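Local coordinates for B12-binding domain-containing protein (Kitasatospora setae, PDB 6WTE), which acts as a cobalamin-dependent methyltransferase of the radical S-adenosylmethionine superfamily, carrying a [4Fe-4S] cluster and probably methylating tryptophan without radical chemistry, at residues A[108-113]-A[237-242]; A[225-230]-A[274-279]; A[229-234]-A[352-357]; A[251-256]-A[282-287]. One frame throughout, in Å; residues are numbered along the deposited sequence.

Contact 1: residues A[108-113]-A[237-242]; sequences FSTMPF and PDAKGT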
# COMPACT_ATOMS: atom_id res chain seq x y z
N PHE A 108 -0.05 -8.19 -3.83
CA PHE A 108 0.16 -9.33 -4.72
C PHE A 108 1.44 -9.18 -5.55
O PHE A 108 2.22 -10.13 -5.70
CB PHE A 108 -1.06 -9.48 -5.63
CG PHE A 108 -1.04 -10.71 -6.49
CD1 PHE A 108 -1.59 -11.89 -6.03
CD2 PHE A 108 -0.51 -10.67 -7.78
CE1 PHE A 108 -1.59 -13.03 -6.84
CE2 PHE A 108 -0.51 -11.81 -8.58
CZ PHE A 108 -1.05 -12.97 -8.11
N SER A 109 1.67 -7.97 -6.08
CA SER A 109 2.81 -7.71 -6.95
C SER A 109 4.15 -7.73 -6.23
O SER A 109 5.19 -7.70 -6.90
CB SER A 109 2.62 -6.36 -7.65
OG SER A 109 1.52 -6.42 -8.56
N THR A 110 4.18 -7.78 -4.89
CA THR A 110 5.45 -7.94 -4.21
C THR A 110 5.94 -9.39 -4.25
O THR A 110 7.13 -9.64 -4.03
CB THR A 110 5.36 -7.49 -2.75
OG1 THR A 110 4.61 -8.45 -2.00
CG2 THR A 110 4.69 -6.11 -2.64
N MET A 111 5.06 -10.33 -4.53
CA MET A 111 5.45 -11.73 -4.59
C MET A 111 4.45 -12.48 -5.48
O MET A 111 3.82 -13.44 -5.02
CB MET A 111 5.50 -12.33 -3.18
CG MET A 111 4.29 -11.91 -2.34
SD MET A 111 4.26 -12.59 -0.67
CE MET A 111 4.42 -14.35 -0.99
N PRO A 112 4.31 -12.09 -6.74
CA PRO A 112 3.18 -12.61 -7.53
C PRO A 112 3.37 -14.05 -7.97
O PRO A 112 2.37 -14.77 -8.09
CB PRO A 112 3.11 -11.66 -8.73
CG PRO A 112 4.54 -11.22 -8.90
CD PRO A 112 5.12 -11.13 -7.52
N PHE A 113 4.61 -14.50 -8.24
CA PHE A 113 4.80 -15.89 -8.61
C PHE A 113 4.51 -16.82 -7.44
O PHE A 113 3.85 -17.85 -7.60
CB PHE A 113 6.23 -16.12 -9.12
CG PHE A 113 6.53 -15.46 -10.44
CD1 PHE A 113 6.81 -14.11 -10.50
CD2 PHE A 113 6.54 -16.19 -11.61
CE1 PHE A 113 7.10 -13.49 -11.71
CE2 PHE A 113 6.83 -15.59 -12.82
CZ PHE A 113 7.11 -14.24 -12.87
N PRO A 237 8.74 0.63 -6.07
CA PRO A 237 9.36 0.67 -7.40
C PRO A 237 9.18 -0.64 -8.16
O PRO A 237 8.83 -0.63 -9.34
CB PRO A 237 10.83 0.98 -7.10
CG PRO A 237 10.77 1.80 -5.85
CD PRO A 237 9.65 1.19 -5.04
N ASP A 238 9.35 -1.77 -7.49
CA ASP A 238 9.17 -3.04 -8.18
C ASP A 238 7.69 -3.36 -8.38
O ASP A 238 7.27 -3.74 -9.48
CB ASP A 238 9.82 -4.18 -7.42
CG ASP A 238 9.42 -5.51 -7.99
OD1 ASP A 238 9.84 -5.80 -9.12
OD2 ASP A 238 8.66 -6.25 -7.32
N ALA A 239 6.89 -3.23 -7.32
CA ALA A 239 5.52 -3.73 -7.37
C ALA A 239 4.58 -2.81 -8.13
O ALA A 239 3.57 -3.28 -8.67
CB ALA A 239 5.01 -3.95 -5.94
N LYS A 240 4.87 -1.51 -8.19
CA LYS A 240 4.10 -0.58 -9.00
C LYS A 240 4.75 -0.28 -10.34
O LYS A 240 4.06 -0.22 -11.36
CB LYS A 240 3.89 0.74 -8.25
CG LYS A 240 3.35 0.59 -6.83
CD LYS A 240 1.92 0.05 -6.82
CE LYS A 240 0.92 1.04 -7.38
NZ LYS A 240 -0.48 0.72 -6.94
N GLY A 241 6.06 -0.09 -10.37
CA GLY A 241 6.75 0.29 -11.59
C GLY A 241 7.77 1.35 -11.25
O GLY A 241 7.58 2.17 -10.35
N THR A 242 8.88 1.33 -11.99
CA THR A 242 10.04 2.18 -11.71
C THR A 242 10.02 3.51 -12.44
O THR A 242 10.97 4.28 -12.30
CB THR A 242 11.33 1.44 -12.08
OG1 THR A 242 11.31 1.16 -13.49
CG2 THR A 242 11.45 0.14 -11.31
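S109 sets its OG opposite its own carbonyl carbon (chi1 -67°), which carries the hydroxyl back to G105 O and G127 N, while the backbone itself points CB toward A239. T110 holds OG1 between its backbone N and carbonyl carbon (chi1 73°), bonded to G107 O, and this swings CG2 round to the same alanine. A239 is thus met by carbon from two consecutive residues: its CB is 3.8 Å from S109 CB and 4.0 Å from T110 CG2. S109 CB also rests 3.4 Å from A239 O. Side chains this small let the backbones come close, the CA atoms of S109 and A239 standing 4.8 Å apart. No hydrogen bond passes directly between the segments. Instead K126 bridges them, its NZ making a salt bridge to D238 OD2 and a hydrogen bond to S109 O, two oxygens 3.8 Å from each other; D238 OD1 turns to F184 N. One residue on, K240 points away from this seam, and its NZ makes a salt bridge with cobalamin. The contact illustrates a domain interface built at a shared ligand: the B12-binding domain seated against the radical SAM core, as in cobalamin-dependent radical SAM methylases.

Contact 2: residues A[225-230]-A[274-279]; sequences NGCAYR and FNLSIA. With SF4 (iron/sulfur cluster), chain C; EDO (1,2-ethanediol), chain G; EDO (1,2-ethanediol), chain L.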
# COMPACT_ATOMS: atom_id res chain seq x y z
N ASN A 225 1.12 6.48 -11.68
CA ASN A 225 1.60 5.21 -11.18
C ASN A 225 3.13 5.18 -11.17
O ASN A 225 3.78 5.66 -12.10
CB ASN A 225 1.09 4.05 -12.05
CG ASN A 225 1.57 2.72 -11.56
OD1 ASN A 225 1.05 2.19 -10.58
ND2 ASN A 225 2.59 2.16 -12.21
N GLY A 226 3.69 4.60 -10.12
CA GLY A 226 5.09 4.22 -10.08
C GLY A 226 5.91 5.13 -9.18
O GLY A 226 5.44 6.14 -8.67
N CYS A 227 7.17 4.72 -8.99
CA CYS A 227 8.15 5.53 -8.28
C CYS A 227 9.51 5.29 -8.91
O CYS A 227 9.91 4.14 -9.09
CB CYS A 227 8.22 5.18 -6.79
SG CYS A 227 9.38 6.28 -5.89
N ALA A 228 10.22 6.37 -9.21
CA ALA A 228 11.52 6.28 -9.85
C ALA A 228 12.68 6.20 -8.87
O ALA A 228 13.83 6.03 -9.31
CB ALA A 228 11.73 7.46 -10.80
N TYR A 229 12.44 6.32 -7.57
CA TYR A 229 13.52 6.18 -6.60
C TYR A 229 13.73 4.69 -6.29
O TYR A 229 13.17 3.81 -6.95
CB TYR A 229 13.25 7.03 -5.36
CG TYR A 229 13.43 8.52 -5.61
CD1 TYR A 229 13.99 8.98 -6.79
CD2 TYR A 229 13.05 9.45 -4.66
CE1 TYR A 229 14.17 10.34 -7.02
CE2 TYR A 229 13.21 10.81 -4.88
CZ TYR A 229 13.77 11.25 -6.06
OH TYR A 229 13.94 12.59 -6.29
N ARG A 230 14.57 4.38 -5.31
CA ARG A 230 14.91 2.99 -5.04
C ARG A 230 15.23 2.81 -3.56
O ARG A 230 16.27 2.25 -3.18
CB ARG A 230 16.07 2.54 -5.93
CG ARG A 230 16.26 1.02 -6.03
CD ARG A 230 15.06 0.34 -6.68
NE ARG A 230 14.89 0.71 -8.08
CZ ARG A 230 15.44 0.05 -9.10
NH1 ARG A 230 16.20 -1.01 -8.88
NH2 ARG A 230 15.23 0.45 -10.35
N PHE A 274 3.18 11.93 -3.73
CA PHE A 274 2.47 12.92 -4.53
C PHE A 274 3.43 13.97 -5.12
O PHE A 274 3.24 14.40 -6.26
CB PHE A 274 1.37 13.61 -3.71
CG PHE A 274 0.61 14.66 -4.49
CD1 PHE A 274 -0.04 14.34 -5.67
CD2 PHE A 274 0.53 15.96 -4.02
CE1 PHE A 274 -0.75 15.30 -6.38
CE2 PHE A 274 -0.17 16.93 -4.73
CZ PHE A 274 -0.81 16.60 -5.90
N ASN A 275 4.45 14.38 -4.36
CA ASN A 275 5.32 15.47 -4.81
C ASN A 275 6.54 15.00 -5.59
O ASN A 275 7.36 15.84 -5.99
CB ASN A 275 5.77 16.33 -3.62
CG ASN A 275 6.62 15.56 -2.62
OD1 ASN A 275 6.45 14.36 -2.42
ND2 ASN A 275 7.55 16.26 -1.97
N LEU A 276 6.72 13.71 -5.82
CA LEU A 276 7.68 13.29 -6.83
C LEU A 276 7.00 13.36 -8.19
O LEU A 276 5.77 13.29 -8.28
CB LEU A 276 8.22 11.89 -6.53
CG LEU A 276 8.97 11.78 -5.20
CD1 LEU A 276 9.63 10.42 -5.04
CD2 LEU A 276 10.03 12.90 -5.05
N SER A 277 7.80 13.55 -9.24
CA SER A 277 7.27 14.02 -10.52
C SER A 277 6.46 15.30 -10.27
O SER A 277 5.24 15.36 -10.43
CB SER A 277 6.43 12.94 -11.20
OG SER A 277 6.30 13.17 -12.59
N ILE A 278 7.18 16.34 -9.84
CA ILE A 278 6.55 17.50 -9.21
C ILE A 278 5.80 18.34 -10.23
O ILE A 278 4.79 18.98 -9.89
CB ILE A 278 7.61 18.33 -8.46
CG1 ILE A 278 6.97 19.53 -7.76
CG2 ILE A 278 8.71 18.78 -9.41
CD1 ILE A 278 6.07 19.18 -6.59
N ALA A 279 6.26 18.39 -11.48
CA ALA A 279 5.60 19.24 -12.46
C ALA A 279 4.17 18.78 -12.70
O ALA A 279 3.25 19.61 -12.83
CB ALA A 279 6.39 19.26 -13.77
FE1 SF4 C . 11.22 5.76 -1.59
FE2 SF4 C . 9.56 5.71 -3.78
FE3 SF4 C . 8.59 6.58 -1.40
FE4 SF4 C . 9.18 3.96 -1.73
S1 SF4 C . 7.56 5.12 -2.83
S2 SF4 C . 9.72 5.25 0.06
S3 SF4 C . 10.99 4.06 -3.12
S4 SF4 C . 10.27 7.55 -2.62
C1 EDO G . 10.83 15.65 -8.62
O1 EDO G . 10.01 15.74 -9.80
C2 EDO G . 11.59 14.33 -8.66
O2 EDO G . 10.66 13.24 -8.77
C1 EDO L . 18.24 -3.98 -7.79
O1 EDO L . 19.44 -4.67 -7.44
C2 EDO L . 17.66 -3.33 -6.54
O2 EDO L . 17.57 -1.92 -6.76
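C227 SG is gripped from two directions: it binds iron FE2 of the cluster at 2.2 Å and accepts a hydrogen bond from Y229 N at 3.5 Å, fairly straight at 159°. Such an N-H would be expected to draw some charge from the thiolate, and it ties the loop to its metal ligand. With SG anti to the backbone N (chi1 -176°), the cysteine reaches in to the cluster, and L276 closes in beside it, its CD1 methyl 4.2 Å from that sulfur. The same methyl does most of the touching across the contact. It lies 3.6 Å from both CD2 and CE2 of Y229, meeting the ring obliquely, while L276 CD2 comes to 3.8 Å from Y229 CE2. CD1 also approaches the cluster sulfide S4, at 3.8 Å, so leucine and tyrosine together wrap that corner in carbon. Beyond it, the N-H groups of S277 and I278, at the start of helix 278-294, are taken by an ethanediol, probably from the crystallisation liquor. What this exemplifies is the first arm of the CX3CX2C cluster-binding loop of radical SAM enzymes, packed against the turn that leads from strand 266-269 into the next barrel helix.

Contact 3: residues A[229-234]-A[352-357]; sequences YRCSHC and GTYYTF. With SF4 (iron/sulfur cluster), chain C; EDO (1,2-ethanediol), chain M; EDO (1,2-ethanediol), chain L.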
# COMPACT_ATOMS: atom_id res chain seq x y z
N TYR A 229 12.44 6.32 -7.57
CA TYR A 229 13.52 6.18 -6.60
C TYR A 229 13.73 4.69 -6.29
O TYR A 229 13.17 3.81 -6.95
CB TYR A 229 13.25 7.03 -5.36
CG TYR A 229 13.43 8.52 -5.61
CD1 TYR A 229 13.99 8.98 -6.79
CD2 TYR A 229 13.05 9.45 -4.66
CE1 TYR A 229 14.17 10.34 -7.02
CE2 TYR A 229 13.21 10.81 -4.88
CZ TYR A 229 13.77 11.25 -6.06
OH TYR A 229 13.94 12.59 -6.29
N ARG A 230 14.57 4.38 -5.31
CA ARG A 230 14.91 2.99 -5.04
C ARG A 230 15.23 2.81 -3.56
O ARG A 230 16.27 2.25 -3.18
CB ARG A 230 16.07 2.54 -5.93
CG ARG A 230 16.26 1.02 -6.03
CD ARG A 230 15.06 0.34 -6.68
NE ARG A 230 14.89 0.71 -8.08
CZ ARG A 230 15.44 0.05 -9.10
NH1 ARG A 230 16.20 -1.01 -8.88
NH2 ARG A 230 15.23 0.45 -10.35
N CYS A 231 14.34 3.29 -2.70
CA CYS A 231 14.58 3.22 -1.26
C CYS A 231 14.70 1.77 -0.81
O CYS A 231 13.94 0.90 -1.25
CB CYS A 231 13.46 3.94 -0.50
SG CYS A 231 13.39 5.71 -0.88
N SER A 232 15.67 1.51 0.07
CA SER A 232 16.07 0.13 0.32
C SER A 232 14.97 -0.68 0.99
O SER A 232 14.96 -1.91 0.86
CB SER A 232 17.34 0.09 1.16
OG SER A 232 17.10 0.51 2.49
N HIS A 233 14.02 -0.03 1.66
CA HIS A 233 12.97 -0.72 2.40
C HIS A 233 11.69 -0.91 1.60
O HIS A 233 10.76 -1.55 2.11
CB HIS A 233 12.63 0.08 3.67
CG HIS A 233 11.91 1.36 3.38
ND1 HIS A 233 12.43 2.35 2.57
CD2 HIS A 233 10.69 1.81 3.79
CE1 HIS A 233 11.58 3.36 2.50
NE2 HIS A 233 10.52 3.06 3.23
N CYS A 234 11.62 -0.39 0.39
CA CYS A 234 10.34 -0.10 -0.24
C CYS A 234 10.04 -1.06 -1.39
O CYS A 234 10.87 -1.24 -2.29
CB CYS A 234 10.31 1.33 -0.76
SG CYS A 234 8.67 1.78 -1.28
N GLY A 352 22.15 7.99 -4.38
CA GLY A 352 22.35 9.16 -3.55
C GLY A 352 21.10 9.53 -2.77
O GLY A 352 19.98 9.24 -3.19
N THR A 353 21.30 10.17 -1.62
CA THR A 353 20.16 10.73 -0.91
C THR A 353 19.63 11.94 -1.66
O THR A 353 20.31 12.52 -2.51
CB THR A 353 20.54 11.12 0.52
OG1 THR A 353 21.72 11.94 0.51
CG2 THR A 353 20.77 9.87 1.37
N TYR A 354 18.39 12.31 -1.35
CA TYR A 354 17.72 13.37 -2.09
C TYR A 354 17.03 14.38 -1.18
O TYR A 354 16.25 15.20 -1.66
CB TYR A 354 16.71 12.77 -3.08
CG TYR A 354 15.69 11.84 -2.46
CD1 TYR A 354 15.96 10.48 -2.29
CD2 TYR A 354 14.45 12.31 -2.04
CE1 TYR A 354 15.04 9.63 -1.71
CE2 TYR A 354 13.51 11.46 -1.46
CZ TYR A 354 13.82 10.12 -1.30
OH TYR A 354 12.90 9.28 -0.72
N TYR A 355 17.29 14.34 0.13
CA TYR A 355 16.81 15.39 1.01
C TYR A 355 17.69 15.48 2.25
O TYR A 355 18.54 14.63 2.51
CB TYR A 355 15.33 15.19 1.40
CG TYR A 355 15.01 13.90 2.14
CD1 TYR A 355 15.20 13.79 3.51
CD2 TYR A 355 14.47 12.82 1.47
CE1 TYR A 355 14.88 12.63 4.19
CE2 TYR A 355 14.15 11.65 2.13
CZ TYR A 355 14.36 11.56 3.49
OH TYR A 355 14.03 10.39 4.15
N THR A 356 17.48 16.57 2.97
CA THR A 356 18.08 16.81 4.27
C THR A 356 16.97 17.10 5.26
O THR A 356 15.80 17.24 4.89
CB THR A 356 19.06 17.99 4.25
OG1 THR A 356 18.31 19.19 4.04
CG2 THR A 356 20.05 17.83 3.12
N PHE A 357 17.34 17.23 6.54
CA PHE A 357 16.31 17.55 7.51
C PHE A 357 15.71 18.93 7.27
O PHE A 357 14.55 19.16 7.62
CB PHE A 357 16.86 17.44 8.93
CG PHE A 357 15.81 17.57 9.99
CD1 PHE A 357 14.78 16.64 10.07
CD2 PHE A 357 15.84 18.61 10.90
CE1 PHE A 357 13.80 16.75 11.04
CE2 PHE A 357 14.86 18.72 11.88
CZ PHE A 357 13.85 17.79 11.95
FE1 SF4 C . 11.22 5.76 -1.59
FE2 SF4 C . 9.56 5.71 -3.78
FE3 SF4 C . 8.59 6.58 -1.40
FE4 SF4 C . 9.18 3.96 -1.73
S1 SF4 C . 7.56 5.12 -2.83
S2 SF4 C . 9.72 5.25 0.06
S3 SF4 C . 10.99 4.06 -3.12
S4 SF4 C . 10.27 7.55 -2.62
C1 EDO M . 21.26 15.78 0.25
O1 EDO M . 20.88 14.45 0.63
C2 EDO M . 20.08 16.48 -0.42
O2 EDO M . 20.02 16.11 -1.80
C1 EDO L . 18.24 -3.98 -7.79
O1 EDO L . 19.44 -4.67 -7.44
C2 EDO L . 17.66 -3.33 -6.54
O2 EDO L . 17.57 -1.92 -6.76
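The aromatic part of this contact joins Y354 to Y229. Y229 CE2 sits over the centre of the Y354 ring, 3.3 Å above its plane, yet the two rings are tilted by 44° with centroids 4.3 Å apart, so they form neither a flat stack nor an edge-on pair. Y354 holds CG between its backbone N and carbonyl carbon (chi1 55°), and its ring is thereby laid against the cluster loop with the hydroxyl directed inward.

The polar part concerns that hydroxyl. Y354 OH is hydrogen-bonded to Q310 OE1, and it lies 3.6 Å from C231 SG, which approaches at the edge of the ring, and 3.7 Å from the cluster sulfide S4.

Metal bonds complete the account. C231 SG binds iron FE1 and C234 SG binds FE4, each at 2.3 Å. A type I turn, closed by C234 N to C231 O at 3.1 Å, fixes the spacing of these two ligands, and H233 within it brings CE1 to 3.6 Å from sulfide S2.

Three cysteines account for three irons. E273 also binds the cluster, probably at FE3, the site that ordinarily receives S-adenosylmethionine in this superfamily. With that position taken by a protein side chain, S-adenosylmethionine would not be expected to chelate the cluster in the usual way, consistent with the non-radical catalysis of this enzyme.

Contact 4: residues A[251-256]-A[282-287]; sequences SVVDEM and KNLLRE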
# COMPACT_ATOMS: atom_id res chain seq x y z
N SER A 251 -8.46 14.09 -16.82
CA SER A 251 -9.14 12.88 -16.36
C SER A 251 -9.08 12.75 -14.85
O SER A 251 -10.07 12.39 -14.21
CB SER A 251 -8.54 11.64 -17.03
OG SER A 251 -8.70 11.69 -18.44
N VAL A 252 -7.91 13.04 -14.25
CA VAL A 252 -7.79 13.00 -12.80
C VAL A 252 -8.78 13.96 -12.15
O VAL A 252 -9.51 13.60 -11.23
CB VAL A 252 -6.35 13.31 -12.36
CG1 VAL A 252 -6.22 13.21 -10.86
CG2 VAL A 252 -5.37 12.36 -13.03
N VAL A 253 -8.80 15.21 -12.62
CA VAL A 253 -9.67 16.19 -11.98
C VAL A 253 -11.14 15.87 -12.24
O VAL A 253 -11.98 16.08 -11.36
CB VAL A 253 -9.30 17.62 -12.42
CG1 VAL A 253 -10.14 18.63 -11.64
CG2 VAL A 253 -7.81 17.89 -12.18
N ASP A 254 -11.47 15.36 -13.43
CA ASP A 254 -12.84 14.88 -13.68
C ASP A 254 -13.26 13.85 -12.64
O ASP A 254 -14.38 13.89 -12.12
CB ASP A 254 -12.95 14.24 -15.07
CG ASP A 254 -13.13 15.26 -16.19
OD1 ASP A 254 -13.19 16.48 -15.93
OD2 ASP A 254 -13.24 14.81 -17.35
N GLU A 255 -12.36 12.90 -12.33
CA GLU A 255 -12.67 11.87 -11.35
C GLU A 255 -12.85 12.46 -9.95
O GLU A 255 -13.78 12.08 -9.23
CB GLU A 255 -11.55 10.83 -11.34
CG GLU A 255 -11.79 9.66 -10.41
CD GLU A 255 -10.76 8.57 -10.61
OE1 GLU A 255 -10.13 8.55 -11.68
OE2 GLU A 255 -10.59 7.73 -9.70
N MET A 256 -11.95 13.36 -9.55
CA MET A 256 -12.09 14.03 -8.26
C MET A 256 -13.39 14.81 -8.19
O MET A 256 -14.06 14.82 -7.15
CB MET A 256 -10.91 14.96 -8.01
CG MET A 256 -9.58 14.24 -7.96
SD MET A 256 -8.20 15.38 -7.81
CE MET A 256 -8.38 15.91 -6.11
N LYS A 282 2.05 19.84 -9.60
CA LYS A 282 1.72 21.26 -9.63
C LYS A 282 0.71 21.58 -10.72
O LYS A 282 -0.20 22.39 -10.51
CB LYS A 282 2.99 22.10 -9.80
CG LYS A 282 3.82 22.18 -8.54
CD LYS A 282 5.06 23.03 -8.74
CE LYS A 282 5.76 23.30 -7.42
NZ LYS A 282 6.95 24.18 -7.60
N ASN A 283 0.84 20.95 -11.89
CA ASN A 283 -0.15 21.16 -12.94
C ASN A 283 -1.53 20.66 -12.51
O ASN A 283 -2.56 21.27 -12.83
CB ASN A 283 0.28 20.45 -14.23
CG ASN A 283 1.36 21.20 -14.97
OD1 ASN A 283 1.52 22.41 -14.81
ND2 ASN A 283 2.12 20.48 -15.80
N LEU A 284 -1.57 19.54 -11.78
CA LEU A 284 -2.83 19.02 -11.28
C LEU A 284 -3.48 20.01 -10.32
O LEU A 284 -4.69 20.29 -10.42
CB LEU A 284 -2.60 17.69 -10.58
CG LEU A 284 -3.90 17.02 -10.14
CD1 LEU A 284 -4.63 16.50 -11.36
CD2 LEU A 284 -3.62 15.91 -9.15
N LEU A 285 -2.71 20.53 -9.36
CA LEU A 285 -3.26 21.48 -8.40
C LEU A 285 -3.74 22.74 -9.09
O LEU A 285 -4.82 23.26 -8.77
CB LEU A 285 -2.21 21.81 -7.33
CG LEU A 285 -1.78 20.59 -6.50
CD1 LEU A 285 -0.58 20.94 -5.62
CD2 LEU A 285 -2.94 20.08 -5.65
N ARG A 286 -2.98 23.23 -10.07
CA ARG A 286 -3.40 24.40 -10.84
C ARG A 286 -4.76 24.16 -11.51
O ARG A 286 -5.61 25.06 -11.53
CB ARG A 286 -2.35 24.76 -11.88
CG ARG A 286 -1.04 25.31 -11.30
CD ARG A 286 -0.10 25.77 -12.40
NE ARG A 286 1.19 26.20 -11.86
CZ ARG A 286 2.31 25.49 -11.94
NH1 ARG A 286 2.32 24.32 -12.57
NH2 ARG A 286 3.43 25.96 -11.41
N GLU A 287 -4.97 22.97 -12.08
CA GLU A 287 -6.25 22.69 -12.71
C GLU A 287 -7.38 22.62 -11.69
O GLU A 287 -8.49 23.10 -11.94
CB GLU A 287 -6.16 21.40 -13.53
CG GLU A 287 -7.48 20.96 -14.15
CD GLU A 287 -8.02 21.96 -15.16
OE1 GLU A 287 -7.28 22.86 -15.59
OE2 GLU A 287 -9.21 21.83 -15.52
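Helices 251-256 and 282-287 approach to 10.1 Å between axes and cross at -48°, their N-to-C directions diverging by the same amount. The nearest CA atoms, those of V253 and E287, are 7.4 Å apart, a separation large enough for side chains alone to fill the seam. L284 does so from one helix, inserting its CD1 methyl between two neighbouring valines of the other: CD1 is 3.6 Å from V253 CG2 and 3.7 Å from V252 CG1. With CG anti to the backbone N (chi1 -175°), the leucine extends its branched end toward helix 251-256 although its CB does not face that helix directly. The two valines receive it differently. V252 meets the leucine side chain at about a right angle, whereas V253 and the leucine run past each other in opposite senses. V253 CG2 has a second neighbour in E287, whose CG methylene lies 3.7 Å away; a bend at chi2 (63°) then turns the carboxylate aside from this apolar patch. Around the seam, V252 packs on I221 of strand 219-221, so the helices pack together on the outside of the barrel sheet, as successive helices of a beta/alpha barrel do. The chemistry divides cleanly into carbon at the middle and charge at the margin. E287 OE2 makes salt bridges to R290 and R291 within its own helix 278-294, whereas the D254-R291 salt bridge is the charged link across the seam. One arginine thus lies between carboxylates whose oxygens, D254 OD1 and E287 OE2, are 6.7 Å apart, which would be expected to offset their mutual repulsion.

Contacts 2 and 3 start from one loop and share Y229, with centres about 12 Å apart: one side of the tyrosine's surroundings comes from L276, another from Y354, and both contacts touch the iron-sulfur cluster. Contact 1 meets contact 2 through probable hydrogen bonds from N225 ND2 to K240 O and from C227 N to G241 O, each 2.9 Å, and touches the shared Y229 at its O, 3.3 Å from P237 CG. It thereby connects the cluster loop to the cobalamin side. Contact 4 lies about 27 Å from contacts 1 and 3 between centres, but it shares helix 278-294 with contact 2, and F274, just before that helix, packs its CE1 4.0 Å from L284 CD2.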